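Local coordinates for SIR4-interacting protein SIF2 (Saccharomyces cerevisiae, PDB 1R5M), which antagonizes telomeric silencing in yeast and functions in the SET3 transcriptional corepressor complex, here represented by its C-terminal WD40 beta-propeller domain, at residues 40-45 with 406-411; 64-69 with 413-418; 70-75 with 121-126; 210-215 with 220-225; 271-276 with 295-300. One frame throughout, in Å; residues are numbered along the deposited sequence.

In the fold
Near the N terminus, residues 40-45 meet 406-411 of the last WD repeat, so contact 1 closes the longest loop. Contact 2, from 64-69 to 413-418, crosses contact 1 and ties the first repeat to the last, and the two meet through the Lys44-Glu417 salt bridge. Nested inside both are the other three, which follow one another in series. Contact 3 packs repeat 1 on repeat 2, contact 4 pairs neighbouring strands within repeat 4, and contact 5 packs repeat 5 on repeat 6. Contacts 1 and 4 lie on opposite sides of the chain's centre, as expected of a closed propeller.

Contact 1: residues 40-45 with 406-411; sequences KEIVKL and GNKISV
Lys408, whose chain packs on Ile42, lifts its ammonium group over the flat amide of Asn407: NZ is 3.1 Å from Asn407 OD1 and 58° out of the carbonyl plane. Asn403 also bonds to OD1, and Glu58 takes ND2. Ile42 and Lys408 both pack on Trp86. The lysine chain runs straight to its last torsion and then bends, chi4 58°, crossing Ile42 at about a right angle with Ile42 CD1 3.8 Å from Lys408 CE. Farther along, the methyl Leu45 CD1 rests 4.0 Å from Ser410 OG, a hydroxyl bonded to Ser51. The strand of Ile42 does not pair with 408-411 directly, since the strand of Val420 runs between them, and Ile42 and Val43 both face Val420 in a beta bulge. A serine in place of Lys408 would probably leave the Ile42 methyl without its aliphatic partner and take one donor from Asn407. Chemically, the lysine serves both ways: its methylenes pack on Ile42 CD1 while its charge stays with the amide of the last repeat.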
# COMPACT_ATOMS: atom_id res chain seq x y z
N LYS A 40 4.23 -20.65 9.18
CA LYS A 40 4.12 -21.72 8.21
C LYS A 40 3.27 -21.31 7.01
O LYS A 40 2.35 -20.51 7.14
CB LYS A 40 3.47 -22.95 8.84
CG LYS A 40 1.98 -22.77 9.14
CD LYS A 40 1.39 -24.00 9.81
CE LYS A 40 -0.10 -23.80 10.05
NZ LYS A 40 -0.66 -24.85 10.95
N GLU A 41 3.60 -21.87 5.86
CA GLU A 41 2.81 -21.60 4.66
C GLU A 41 1.57 -22.49 4.73
O GLU A 41 1.66 -23.65 5.13
CB GLU A 41 3.62 -21.95 3.41
CG GLU A 41 2.77 -22.05 2.15
CD GLU A 41 3.57 -22.38 0.91
OE1 GLU A 41 4.25 -21.47 0.38
OE2 GLU A 41 3.54 -23.55 0.48
N ILE A 42 0.42 -21.95 4.37
CA ILE A 42 -0.80 -22.75 4.38
C ILE A 42 -1.33 -22.95 2.96
O ILE A 42 -2.06 -23.91 2.70
CB ILE A 42 -1.91 -22.14 5.27
CG1 ILE A 42 -2.18 -20.69 4.88
CG2 ILE A 42 -1.52 -22.26 6.73
CD1 ILE A 42 -3.40 -20.10 5.57
N VAL A 43 -0.97 -22.05 2.05
CA VAL A 43 -1.39 -22.17 0.66
C VAL A 43 -0.28 -21.74 -0.29
O VAL A 43 0.34 -20.69 -0.10
CB VAL A 43 -2.65 -21.32 0.35
CG1 VAL A 43 -3.00 -21.42 -1.13
CG2 VAL A 43 -3.83 -21.79 1.19
N LYS A 44 -0.02 -22.56 -1.29
CA LYS A 44 0.99 -22.25 -2.29
C LYS A 44 0.27 -21.63 -3.48
O LYS A 44 -0.69 -22.21 -4.00
CB LYS A 44 1.73 -23.52 -2.73
CG LYS A 44 2.58 -23.33 -3.97
CD LYS A 44 3.32 -24.61 -4.34
CE LYS A 44 4.46 -24.88 -3.37
NZ LYS A 44 5.44 -23.75 -3.35
N LEU A 45 0.72 -20.46 -3.91
CA LEU A 45 0.12 -19.78 -5.05
C LEU A 45 1.05 -19.88 -6.25
O LEU A 45 2.17 -20.35 -6.12
CB LEU A 45 -0.08 -18.29 -4.74
CG LEU A 45 -0.88 -17.92 -3.49
CD1 LEU A 45 -0.80 -16.42 -3.27
CD2 LEU A 45 -2.33 -18.36 -3.67
N GLY A 406 -6.48 -10.56 10.09
CA GLY A 406 -5.12 -10.56 10.62
C GLY A 406 -4.54 -11.94 10.90
O GLY A 406 -3.57 -12.05 11.64
N ASN A 407 -5.12 -12.98 10.32
CA ASN A 407 -4.61 -14.33 10.54
C ASN A 407 -3.93 -14.93 9.32
O ASN A 407 -3.52 -16.09 9.33
CB ASN A 407 -5.72 -15.28 11.04
CG ASN A 407 -6.93 -15.29 10.13
OD1 ASN A 407 -6.82 -15.24 8.91
ND2 ASN A 407 -8.11 -15.37 10.73
N LYS A 408 -3.80 -14.14 8.26
CA LYS A 408 -3.15 -14.58 7.03
C LYS A 408 -2.44 -13.44 6.34
O LYS A 408 -2.90 -12.29 6.36
CB LYS A 408 -4.17 -15.18 6.05
CG LYS A 408 -4.89 -16.42 6.54
CD LYS A 408 -5.88 -16.92 5.51
CE LYS A 408 -6.63 -18.15 6.02
NZ LYS A 408 -7.34 -17.86 7.30
N ILE A 409 -1.30 -13.75 5.74
CA ILE A 409 -0.53 -12.77 4.98
C ILE A 409 -0.16 -13.41 3.65
O ILE A 409 0.24 -14.58 3.61
CB ILE A 409 0.78 -12.34 5.70
CG1 ILE A 409 0.44 -11.46 6.91
CG2 ILE A 409 1.70 -11.57 4.75
CD1 ILE A 409 1.65 -10.98 7.70
N SER A 410 -0.34 -12.66 2.57
CA SER A 410 -0.00 -13.14 1.24
C SER A 410 1.35 -12.53 0.90
O SER A 410 1.52 -11.31 0.95
CB SER A 410 -1.06 -12.68 0.22
OG SER A 410 -0.71 -13.09 -1.08
N VAL A 411 2.30 -13.39 0.55
CA VAL A 411 3.66 -12.99 0.23
C VAL A 411 3.92 -13.13 -1.27
O VAL A 411 3.74 -14.20 -1.85
CB VAL A 411 4.68 -13.86 1.00
CG1 VAL A 411 6.09 -13.39 0.73
CG2 VAL A 411 4.38 -13.81 2.49

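Contact 2: residues 64-69 with 413-418; sequences GEKNSV and YSLQEG. With SO4 (sulfate ion), chain B.
Lys66 reaches across to the loop of Ser414 with every torsion beyond CG near 180°, a fully stretched chain that delivers NZ to Ser414 O at 2.9 Å. The ammonium lies in the carbonyl plane, with a C=O...N angle of 158°. Lys66 CG stands beside the backbone N, anti to the carbonyl carbon (chi1 -61°), which sends the whole chain out toward the loop. NZ is gripped a second time by a water 3.0 Å away, which donates to Leu415 O at 2.7 Å, so one lysine holds one carbonyl directly and the next through the water. The Leu415 side chain crosses the lysine at a slant, its CD2 3.8 Å from Lys66 NZ. Next in the chain, Asn67 turns the other way and donates from ND2 to O1 of a sulfate at 2.8 Å, an ion probably from the crystallisation liquor. On the far loop, Gln416, extended beyond CG, lays its NE2 3.3 Å above the centre of the Tyr413 ring. Ser414 and the backbone of Leu415 and Gln416 are held by Asp395. The contact joins the turn between strands 60-65 and 69-77 of the first repeat to the turn between strands 408-413 and 419-422 of the last.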
# COMPACT_ATOMS: atom_id res chain seq x y z
N GLY A 64 -2.35 -10.09 -8.55
CA GLY A 64 -1.99 -9.80 -9.93
C GLY A 64 -0.90 -10.72 -10.43
O GLY A 64 -0.02 -11.12 -9.66
N GLU A 65 -0.96 -11.06 -11.71
CA GLU A 65 0.04 -11.94 -12.29
C GLU A 65 0.73 -11.25 -13.46
O GLU A 65 0.32 -10.17 -13.88
CB GLU A 65 -0.61 -13.25 -12.74
CG GLU A 65 -1.31 -13.98 -11.60
CD GLU A 65 -2.08 -15.20 -12.07
OE1 GLU A 65 -1.45 -16.19 -12.48
OE2 GLU A 65 -3.33 -15.16 -12.02
N LYS A 66 1.78 -11.87 -13.98
CA LYS A 66 2.53 -11.27 -15.06
C LYS A 66 1.91 -11.33 -16.45
O LYS A 66 2.18 -10.46 -17.27
CB LYS A 66 3.94 -11.87 -15.08
CG LYS A 66 4.71 -11.61 -13.79
CD LYS A 66 6.11 -12.22 -13.79
CE LYS A 66 6.83 -11.90 -12.49
NZ LYS A 66 8.17 -12.56 -12.39
N ASN A 67 1.06 -12.32 -16.70
CA ASN A 67 0.45 -12.46 -18.02
C ASN A 67 -0.82 -11.65 -18.25
O ASN A 67 -1.84 -12.19 -18.70
CB ASN A 67 0.19 -13.93 -18.33
CG ASN A 67 -0.17 -14.17 -19.79
OD1 ASN A 67 0.44 -13.57 -20.68
ND2 ASN A 67 -1.14 -15.03 -20.04
N SER A 68 -0.76 -10.35 -17.95
CA SER A 68 -1.89 -9.45 -18.18
C SER A 68 -3.19 -9.99 -17.57
O SER A 68 -4.26 -9.90 -18.18
CB SER A 68 -2.07 -9.23 -19.69
OG SER A 68 -2.78 -8.04 -19.97
N VAL A 69 -3.09 -10.53 -16.37
CA VAL A 69 -4.26 -11.09 -15.70
C VAL A 69 -4.11 -11.09 -14.19
O VAL A 69 -3.00 -11.20 -13.66
CB VAL A 69 -4.50 -12.56 -16.18
CG1 VAL A 69 -3.34 -13.45 -15.74
CG2 VAL A 69 -5.81 -13.09 -15.62
N TYR A 413 6.64 -13.12 -4.11
CA TYR A 413 8.06 -13.20 -4.43
C TYR A 413 8.25 -12.68 -5.85
O TYR A 413 7.33 -12.75 -6.67
CB TYR A 413 8.57 -14.64 -4.34
CG TYR A 413 8.65 -15.18 -2.92
CD1 TYR A 413 7.58 -15.85 -2.35
CD2 TYR A 413 9.81 -15.00 -2.16
CE1 TYR A 413 7.66 -16.35 -1.04
CE2 TYR A 413 9.89 -15.49 -0.86
CZ TYR A 413 8.82 -16.17 -0.31
OH TYR A 413 8.90 -16.66 0.97
N SER A 414 9.44 -12.19 -6.16
CA SER A 414 9.70 -11.63 -7.48
C SER A 414 9.59 -12.64 -8.62
O SER A 414 9.03 -12.33 -9.67
CB SER A 414 11.08 -10.96 -7.52
OG SER A 414 12.12 -11.92 -7.53
N LEU A 415 10.11 -13.85 -8.40
CA LEU A 415 10.10 -14.87 -9.44
C LEU A 415 9.38 -16.17 -9.11
O LEU A 415 8.64 -16.70 -9.94
CB LEU A 415 11.54 -15.18 -9.84
CG LEU A 415 12.31 -14.00 -10.45
CD1 LEU A 415 13.80 -14.31 -10.51
CD2 LEU A 415 11.76 -13.71 -11.84
N GLN A 416 9.59 -16.69 -7.91
CA GLN A 416 8.96 -17.95 -7.53
C GLN A 416 7.50 -17.82 -7.13
O GLN A 416 6.91 -16.74 -7.18
CB GLN A 416 9.74 -18.65 -6.41
CG GLN A 416 9.77 -17.91 -5.09
CD GLN A 416 10.49 -18.69 -4.01
OE1 GLN A 416 11.34 -19.53 -4.30
NE2 GLN A 416 10.17 -18.41 -2.75
N GLU A 417 6.91 -18.95 -6.74
CA GLU A 417 5.52 -19.00 -6.35
C GLU A 417 5.21 -18.15 -5.13
O GLU A 417 6.03 -18.00 -4.23
CB GLU A 417 5.11 -20.45 -6.09
CG GLU A 417 5.21 -21.33 -7.33
CD GLU A 417 4.96 -22.79 -7.03
OE1 GLU A 417 5.66 -23.33 -6.15
OE2 GLU A 417 4.07 -23.39 -7.67
N GLY A 418 4.00 -17.58 -5.12
CA GLY A 418 3.58 -16.78 -3.99
C GLY A 418 3.26 -17.71 -2.84
O GLY A 418 3.17 -18.93 -3.02
S SO4 B . -3.16 -17.56 -17.51
O1 SO4 B . -2.84 -16.38 -18.33
O2 SO4 B . -2.43 -18.73 -18.03
O3 SO4 B . -2.77 -17.30 -16.11
O4 SO4 B . -4.61 -17.83 -17.57
O HOH W 1 7.93 -15.53 -12.30

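Contact 3: residues 70-75 with 121-126; sequences ARLARI and NSIVTG. With SO4 (sulfate ion), chain B.
Leu72 and Ile123 bury the most surface here, meeting methyl to methyl with Leu72 CD2 4.4 Å from Ile123 CD1. It is a loose apolar touch between neighbouring WD repeats, and Trp116 packs against both residues. Two positions earlier, Ala70 points its CB at Thr125 CG2, 4.1 Å away. The threonine is turned so that OG1 lies between the backbone N and the carbonyl carbon (chi1 56°), leaving CG2 for the alanine while OG1 bonds to His96 and Trp135. That His-Thr-Trp linkage matches the buried hydrogen-bond network characteristic of WD repeats. Between Ala70 and Leu72, Arg71 leaves the strand on the other side. Its guanidinium meets a sulfate edge-on, the sulfur lying in its plane, with Arg71 NH1 2.9 Å from sulfate O3 and Arg71 NH2 3.0 Å from O4, the second bond almost straight at 172°. Glu65 forms a salt bridge to the same NH1. An alanine at Arg71 would probably deprive the sulfate of this two-pronged grip and leave Glu65 without its cationic mate. The strand therefore separates two chemistries: methyl groups face the next repeat, while charge gathers on the opposite side, where the arginine is likely to balance both Glu65 and the anion.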
# COMPACT_ATOMS: atom_id res chain seq x y z
N ALA A 70 -5.23 -10.92 -13.50
CA ALA A 70 -5.27 -10.94 -12.05
C ALA A 70 -6.34 -11.98 -11.73
O ALA A 70 -7.12 -12.35 -12.59
CB ALA A 70 -5.67 -9.58 -11.49
N ARG A 71 -6.35 -12.46 -10.49
CA ARG A 71 -7.35 -13.45 -10.11
C ARG A 71 -7.92 -13.17 -8.74
O ARG A 71 -7.27 -12.57 -7.89
CB ARG A 71 -6.74 -14.86 -10.13
CG ARG A 71 -6.60 -15.47 -11.52
CD ARG A 71 -6.06 -16.90 -11.46
NE ARG A 71 -6.32 -17.64 -12.70
CZ ARG A 71 -5.62 -17.50 -13.82
NH1 ARG A 71 -4.60 -16.65 -13.89
NH2 ARG A 71 -5.94 -18.20 -14.90
N LEU A 72 -9.17 -13.57 -8.55
CA LEU A 72 -9.84 -13.43 -7.27
C LEU A 72 -9.89 -14.87 -6.77
O LEU A 72 -10.27 -15.78 -7.51
CB LEU A 72 -11.25 -12.86 -7.44
CG LEU A 72 -11.32 -11.44 -8.00
CD1 LEU A 72 -12.77 -10.98 -8.02
CD2 LEU A 72 -10.49 -10.50 -7.13
N ALA A 73 -9.49 -15.08 -5.52
CA ALA A 73 -9.49 -16.42 -4.97
C ALA A 73 -10.02 -16.44 -3.55
O ALA A 73 -9.98 -15.44 -2.84
CB ALA A 73 -8.08 -17.00 -5.00
N ARG A 74 -10.52 -17.60 -3.15
CA ARG A 74 -11.03 -17.78 -1.81
C ARG A 74 -10.18 -18.84 -1.13
O ARG A 74 -9.84 -19.86 -1.73
CB ARG A 74 -12.50 -18.21 -1.87
CG ARG A 74 -13.17 -18.38 -0.53
CD ARG A 74 -14.67 -18.15 -0.69
NE ARG A 74 -15.18 -18.81 -1.88
CZ ARG A 74 -16.22 -18.38 -2.59
NH1 ARG A 74 -16.86 -17.28 -2.22
NH2 ARG A 74 -16.61 -19.04 -3.67
N ILE A 75 -9.82 -18.58 0.12
CA ILE A 75 -9.03 -19.52 0.90
C ILE A 75 -9.81 -19.88 2.15
O ILE A 75 -10.04 -19.03 3.02
CB ILE A 75 -7.67 -18.90 1.30
CG1 ILE A 75 -6.82 -18.68 0.05
CG2 ILE A 75 -6.96 -19.82 2.29
CD1 ILE A 75 -5.49 -18.00 0.32
N ASN A 121 -16.93 -4.50 -2.38
CA ASN A 121 -17.74 -5.06 -3.46
C ASN A 121 -17.16 -4.87 -4.86
O ASN A 121 -17.57 -5.56 -5.79
CB ASN A 121 -19.16 -4.49 -3.42
CG ASN A 121 -19.95 -5.00 -2.23
OD1 ASN A 121 -20.10 -6.21 -2.06
ND2 ASN A 121 -20.44 -4.08 -1.40
N SER A 122 -16.21 -3.95 -4.99
CA SER A 122 -15.60 -3.68 -6.29
C SER A 122 -14.09 -3.63 -6.17
O SER A 122 -13.54 -3.41 -5.09
CB SER A 122 -16.09 -2.34 -6.83
OG SER A 122 -17.51 -2.31 -6.89
N ILE A 123 -13.41 -3.83 -7.30
CA ILE A 123 -11.96 -3.79 -7.31
C ILE A 123 -11.45 -3.26 -8.64
O ILE A 123 -12.03 -3.53 -9.69
CB ILE A 123 -11.35 -5.20 -7.02
CG1 ILE A 123 -9.82 -5.11 -6.99
CG2 ILE A 123 -11.81 -6.21 -8.07
CD1 ILE A 123 -9.14 -6.38 -6.50
N VAL A 124 -10.38 -2.46 -8.58
CA VAL A 124 -9.77 -1.91 -9.78
C VAL A 124 -8.43 -2.62 -9.99
O VAL A 124 -7.69 -2.85 -9.04
CB VAL A 124 -9.47 -0.39 -9.64
CG1 VAL A 124 -8.58 0.09 -10.79
CG2 VAL A 124 -10.77 0.40 -9.63
N THR A 125 -8.14 -2.97 -11.24
CA THR A 125 -6.87 -3.60 -11.57
C THR A 125 -6.22 -2.72 -12.63
O THR A 125 -6.90 -2.18 -13.52
CB THR A 125 -7.04 -5.04 -12.12
OG1 THR A 125 -7.91 -5.04 -13.26
CG2 THR A 125 -7.61 -5.95 -11.04
N GLY A 126 -4.90 -2.54 -12.52
CA GLY A 126 -4.16 -1.73 -13.47
C GLY A 126 -3.01 -2.53 -14.04
O GLY A 126 -2.42 -3.36 -13.34
S SO4 B . -3.16 -17.56 -17.51
O1 SO4 B . -2.84 -16.38 -18.33
O2 SO4 B . -2.43 -18.73 -18.03
O3 SO4 B . -2.77 -17.30 -16.11
O4 SO4 B . -4.61 -17.83 -17.57

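Contact 4: residues 210-215 with 220-225; sequences VDVEWV and FVIPGP
Glu213 and Val221 form the hydrogen-bonded antiparallel pair of this hairpin. Val221 N gives Glu213 O a bond of 2.8 Å, and Glu213 N returns one of 3.1 Å to Val221 O. Beside them, Val212 CA comes 3.5 Å from Val221 O in a CA-H...O contact. The carboxylates of Asp211 and Glu213 reach neighbouring strands: both form salt bridges with Lys156, which also bonds to Val212 O, and their other oxygens take the backbone N-H groups of Leu253 and Phe255. Two residues further on, opposite Asp211, stands Pro223, which has no N-H to offer; its CD lies just 3.0 Å from Asp211 O, a buried carbonyl with no partner in the model. Packing follows. On one face, the non-hydrogen-bonded pair Trp214 and Phe220 makes a T-shaped stack, the phenyl edge toward the indole face, with centroids of the indole six-membered ring and the phenyl ring 5.4 Å apart and planes at 65°. Phe220 CG sits between its backbone N and carbonyl carbon (chi1 56°), placing the ring beside the indole, and Phe220 CB lies over the indole face. Val212 CG1 touches Ile222 CG2 at 3.9 Å, and that same isoleucine methyl fits against the phenyl edge. Where the chain turns at Val215, its CG1 meets Val221 CG1 at 3.9 Å. Such a hairpin joins the first two strands of a WD40 propeller blade, here that of repeat 4.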
# COMPACT_ATOMS: atom_id res chain seq x y z
N VAL A 210 5.19 8.13 -5.59
CA VAL A 210 4.43 6.96 -6.00
C VAL A 210 3.15 6.70 -5.21
O VAL A 210 2.69 5.56 -5.13
CB VAL A 210 5.31 5.70 -5.92
CG1 VAL A 210 6.47 5.80 -6.91
CG2 VAL A 210 5.86 5.54 -4.50
N ASP A 211 2.58 7.74 -4.62
CA ASP A 211 1.35 7.56 -3.85
C ASP A 211 0.47 8.80 -3.99
O ASP A 211 0.94 9.88 -4.33
CB ASP A 211 1.68 7.32 -2.37
CG ASP A 211 0.63 6.47 -1.66
OD1 ASP A 211 -0.36 6.06 -2.31
OD2 ASP A 211 0.81 6.19 -0.45
N VAL A 212 -0.83 8.61 -3.74
CA VAL A 212 -1.83 9.69 -3.77
C VAL A 212 -2.77 9.34 -2.62
O VAL A 212 -2.71 8.24 -2.08
CB VAL A 212 -2.63 9.72 -5.09
CG1 VAL A 212 -1.69 10.02 -6.26
CG2 VAL A 212 -3.36 8.41 -5.30
N GLU A 213 -3.65 10.26 -2.23
CA GLU A 213 -4.54 9.97 -1.11
C GLU A 213 -5.73 10.92 -1.01
O GLU A 213 -5.62 12.10 -1.33
CB GLU A 213 -3.73 10.03 0.20
CG GLU A 213 -4.54 9.81 1.48
CD GLU A 213 -4.96 8.37 1.67
OE1 GLU A 213 -5.20 7.68 0.65
OE2 GLU A 213 -5.08 7.92 2.83
N TRP A 214 -6.87 10.39 -0.57
CA TRP A 214 -8.06 11.21 -0.38
C TRP A 214 -7.99 11.77 1.03
O TRP A 214 -7.63 11.05 1.97
CB TRP A 214 -9.34 10.37 -0.52
CG TRP A 214 -9.66 9.97 -1.92
CD1 TRP A 214 -9.25 8.84 -2.57
CD2 TRP A 214 -10.45 10.71 -2.86
NE1 TRP A 214 -9.73 8.84 -3.86
CE2 TRP A 214 -10.46 9.98 -4.06
CE3 TRP A 214 -11.14 11.93 -2.79
CZ2 TRP A 214 -11.15 10.42 -5.20
CZ3 TRP A 214 -11.82 12.38 -3.93
CH2 TRP A 214 -11.81 11.62 -5.12
N VAL A 215 -8.34 13.04 1.20
CA VAL A 215 -8.31 13.65 2.53
C VAL A 215 -9.69 14.13 2.96
O VAL A 215 -9.84 14.75 4.01
CB VAL A 215 -7.30 14.82 2.59
CG1 VAL A 215 -5.90 14.30 2.31
CG2 VAL A 215 -7.67 15.91 1.60
N PHE A 220 -8.39 15.65 -2.23
CA PHE A 220 -7.30 14.69 -2.31
C PHE A 220 -5.94 15.36 -2.46
O PHE A 220 -5.85 16.56 -2.74
CB PHE A 220 -7.56 13.73 -3.47
CG PHE A 220 -7.74 14.41 -4.81
CD1 PHE A 220 -6.66 14.63 -5.65
CD2 PHE A 220 -9.01 14.83 -5.22
CE1 PHE A 220 -6.83 15.25 -6.88
CE2 PHE A 220 -9.19 15.45 -6.45
CZ PHE A 220 -8.09 15.66 -7.29
N VAL A 221 -4.88 14.58 -2.26
CA VAL A 221 -3.53 15.10 -2.38
C VAL A 221 -2.68 14.24 -3.31
O VAL A 221 -2.84 13.02 -3.37
CB VAL A 221 -2.83 15.17 -1.00
CG1 VAL A 221 -3.52 16.19 -0.10
CG2 VAL A 221 -2.83 13.79 -0.34
N ILE A 222 -1.79 14.89 -4.06
CA ILE A 222 -0.91 14.19 -4.98
C ILE A 222 0.47 14.85 -4.97
O ILE A 222 0.59 16.05 -4.68
CB ILE A 222 -1.46 14.19 -6.43
CG1 ILE A 222 -1.40 15.60 -7.01
CG2 ILE A 222 -2.90 13.69 -6.44
CD1 ILE A 222 -1.85 15.67 -8.47
N PRO A 223 1.52 14.09 -5.26
CA PRO A 223 2.88 14.63 -5.28
C PRO A 223 3.05 15.73 -6.31
O PRO A 223 2.58 15.62 -7.44
CB PRO A 223 3.74 13.41 -5.60
CG PRO A 223 2.94 12.27 -5.06
CD PRO A 223 1.54 12.63 -5.49
N GLY A 224 3.74 16.80 -5.92
CA GLY A 224 4.00 17.91 -6.81
C GLY A 224 5.50 18.05 -6.99
O GLY A 224 6.26 17.23 -6.47
N PRO A 225 5.96 19.07 -7.72
CA PRO A 225 7.40 19.25 -7.93
C PRO A 225 8.19 19.52 -6.65
O PRO A 225 7.66 20.05 -5.67
CB PRO A 225 7.46 20.44 -8.90
CG PRO A 225 6.18 20.32 -9.66
CD PRO A 225 5.19 20.00 -8.56

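Contact 5: residues 271-276 with 295-300; sequences LRIWHG and ASWVGD
Leu271 and Ala295 make the first of two apolar touches, Leu271 CD2 lying 3.9 Å from Ala295 CB. The leucine's CG stands anti to its carbonyl carbon, chi1 -66°, and the branch reaches the strand of Ala295; Val303 and Ser305 of the adjoining strand 302-307 also touch it. The small alanine lets the larger side chain come in close, and Val252 packs on the same methyl. The second touch is aliphatic on aromatic. Ile273 and Trp297 approach from opposite directions, and two methyls of the isoleucine converge on a single carbon of the indole: CD1 is 4.0 Å from Trp297 CH2 and CG2 is 4.2 Å from that same CH2. Ile273 manages this because CD1 is folded by chi2 of -63° instead of trailing straight out, while CG2 lies anti to the backbone N. Leu263 packs against both residues of this pair. The polar bonds nearby run to other strands and loops. Trp297 NE1 bonds to Glu254 O, which anchors the pyrrole side of the indole and probably steadies CH2 against Ile273. On strand 271-274, Trp274 NE1 bonds to Ser264 OG, the Trp-Ser pairing familiar from WD repeats, and Arg272 bonds to Ser281. This is blade-to-blade packing of a beta-propeller, with the third strand of the repeat 5 blade facing the first strand of the repeat 6 blade through hydrophobic side chains.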
# COMPACT_ATOMS: atom_id res chain seq x y z
N LEU A 271 9.40 11.64 7.75
CA LEU A 271 7.96 11.52 7.78
C LEU A 271 7.46 12.88 8.20
O LEU A 271 8.11 13.56 9.00
CB LEU A 271 7.48 10.53 8.84
CG LEU A 271 7.82 9.05 8.73
CD1 LEU A 271 7.13 8.32 9.86
CD2 LEU A 271 7.37 8.52 7.38
N ARG A 272 6.34 13.31 7.64
CA ARG A 272 5.75 14.57 8.04
C ARG A 272 4.28 14.32 8.33
O ARG A 272 3.66 13.43 7.74
CB ARG A 272 5.94 15.65 6.97
CG ARG A 272 7.33 16.30 7.01
CD ARG A 272 7.51 17.36 5.92
NE ARG A 272 8.86 17.91 5.89
CZ ARG A 272 9.27 18.96 6.60
NH1 ARG A 272 8.43 19.59 7.42
NH2 ARG A 272 10.52 19.39 6.49
N ILE A 273 3.74 15.09 9.27
CA ILE A 273 2.33 14.99 9.66
C ILE A 273 1.74 16.35 9.33
O ILE A 273 2.28 17.38 9.74
CB ILE A 273 2.17 14.73 11.18
CG1 ILE A 273 2.92 13.44 11.58
CG2 ILE A 273 0.70 14.62 11.54
CD1 ILE A 273 2.39 12.17 10.93
N TRP A 274 0.64 16.37 8.58
CA TRP A 274 0.03 17.64 8.18
C TRP A 274 -1.38 17.84 8.70
O TRP A 274 -2.22 16.94 8.63
CB TRP A 274 -0.00 17.76 6.65
CG TRP A 274 1.27 17.39 5.97
CD1 TRP A 274 1.71 16.13 5.68
CD2 TRP A 274 2.27 18.29 5.47
NE1 TRP A 274 2.92 16.19 5.04
CE2 TRP A 274 3.29 17.50 4.89
CE3 TRP A 274 2.40 19.68 5.45
CZ2 TRP A 274 4.43 18.05 4.30
CZ3 TRP A 274 3.54 20.24 4.87
CH2 TRP A 274 4.54 19.42 4.30
N HIS A 275 -1.62 19.04 9.21
CA HIS A 275 -2.93 19.42 9.73
C HIS A 275 -3.56 20.49 8.84
O HIS A 275 -4.73 20.41 8.49
CB HIS A 275 -2.81 19.97 11.14
CG HIS A 275 -3.96 20.83 11.56
ND1 HIS A 275 -5.22 20.32 11.81
CD2 HIS A 275 -4.06 22.16 11.74
CE1 HIS A 275 -6.04 21.30 12.13
NE2 HIS A 275 -5.36 22.44 12.09
N GLY A 276 -2.76 21.50 8.49
CA GLY A 276 -3.24 22.59 7.66
C GLY A 276 -3.44 22.20 6.21
O GLY A 276 -2.77 21.30 5.70
N ALA A 295 4.87 3.45 5.31
CA ALA A 295 4.52 4.09 6.57
C ALA A 295 3.02 3.99 6.78
O ALA A 295 2.24 4.03 5.82
CB ALA A 295 4.95 5.56 6.57
N SER A 296 2.61 3.84 8.03
CA SER A 296 1.20 3.70 8.38
C SER A 296 0.87 4.35 9.70
O SER A 296 1.74 4.57 10.55
CB SER A 296 0.82 2.22 8.51
OG SER A 296 0.99 1.50 7.31
N TRP A 297 -0.41 4.65 9.88
CA TRP A 297 -0.89 5.19 11.13
C TRP A 297 -1.03 4.01 12.07
O TRP A 297 -1.37 2.90 11.64
CB TRP A 297 -2.26 5.84 10.96
CG TRP A 297 -2.21 7.21 10.40
CD1 TRP A 297 -2.39 7.58 9.10
CD2 TRP A 297 -1.90 8.40 11.12
NE1 TRP A 297 -2.21 8.93 8.97
CE2 TRP A 297 -1.91 9.46 10.19
CE3 TRP A 297 -1.61 8.67 12.47
CZ2 TRP A 297 -1.64 10.78 10.57
CZ3 TRP A 297 -1.34 9.99 12.84
CH2 TRP A 297 -1.36 11.03 11.89
N VAL A 298 -0.74 4.24 13.34
CA VAL A 298 -0.90 3.21 14.37
C VAL A 298 -1.82 3.93 15.34
O VAL A 298 -1.38 4.66 16.22
CB VAL A 298 0.44 2.87 15.05
CG1 VAL A 298 0.21 1.85 16.15
CG2 VAL A 298 1.42 2.31 14.02
N GLY A 299 -3.12 3.73 15.15
CA GLY A 299 -4.07 4.42 16.00
C GLY A 299 -4.08 5.88 15.55
O GLY A 299 -3.81 6.18 14.39
N ASP A 300 -4.34 6.78 16.49
CA ASP A 300 -4.41 8.20 16.17
C ASP A 300 -3.24 9.03 16.71
O ASP A 300 -3.10 10.19 16.35
CB ASP A 300 -5.71 8.79 16.73
CG ASP A 300 -6.94 8.14 16.14
OD1 ASP A 300 -8.00 8.18 16.80
OD2 ASP A 300 -6.86 7.61 15.01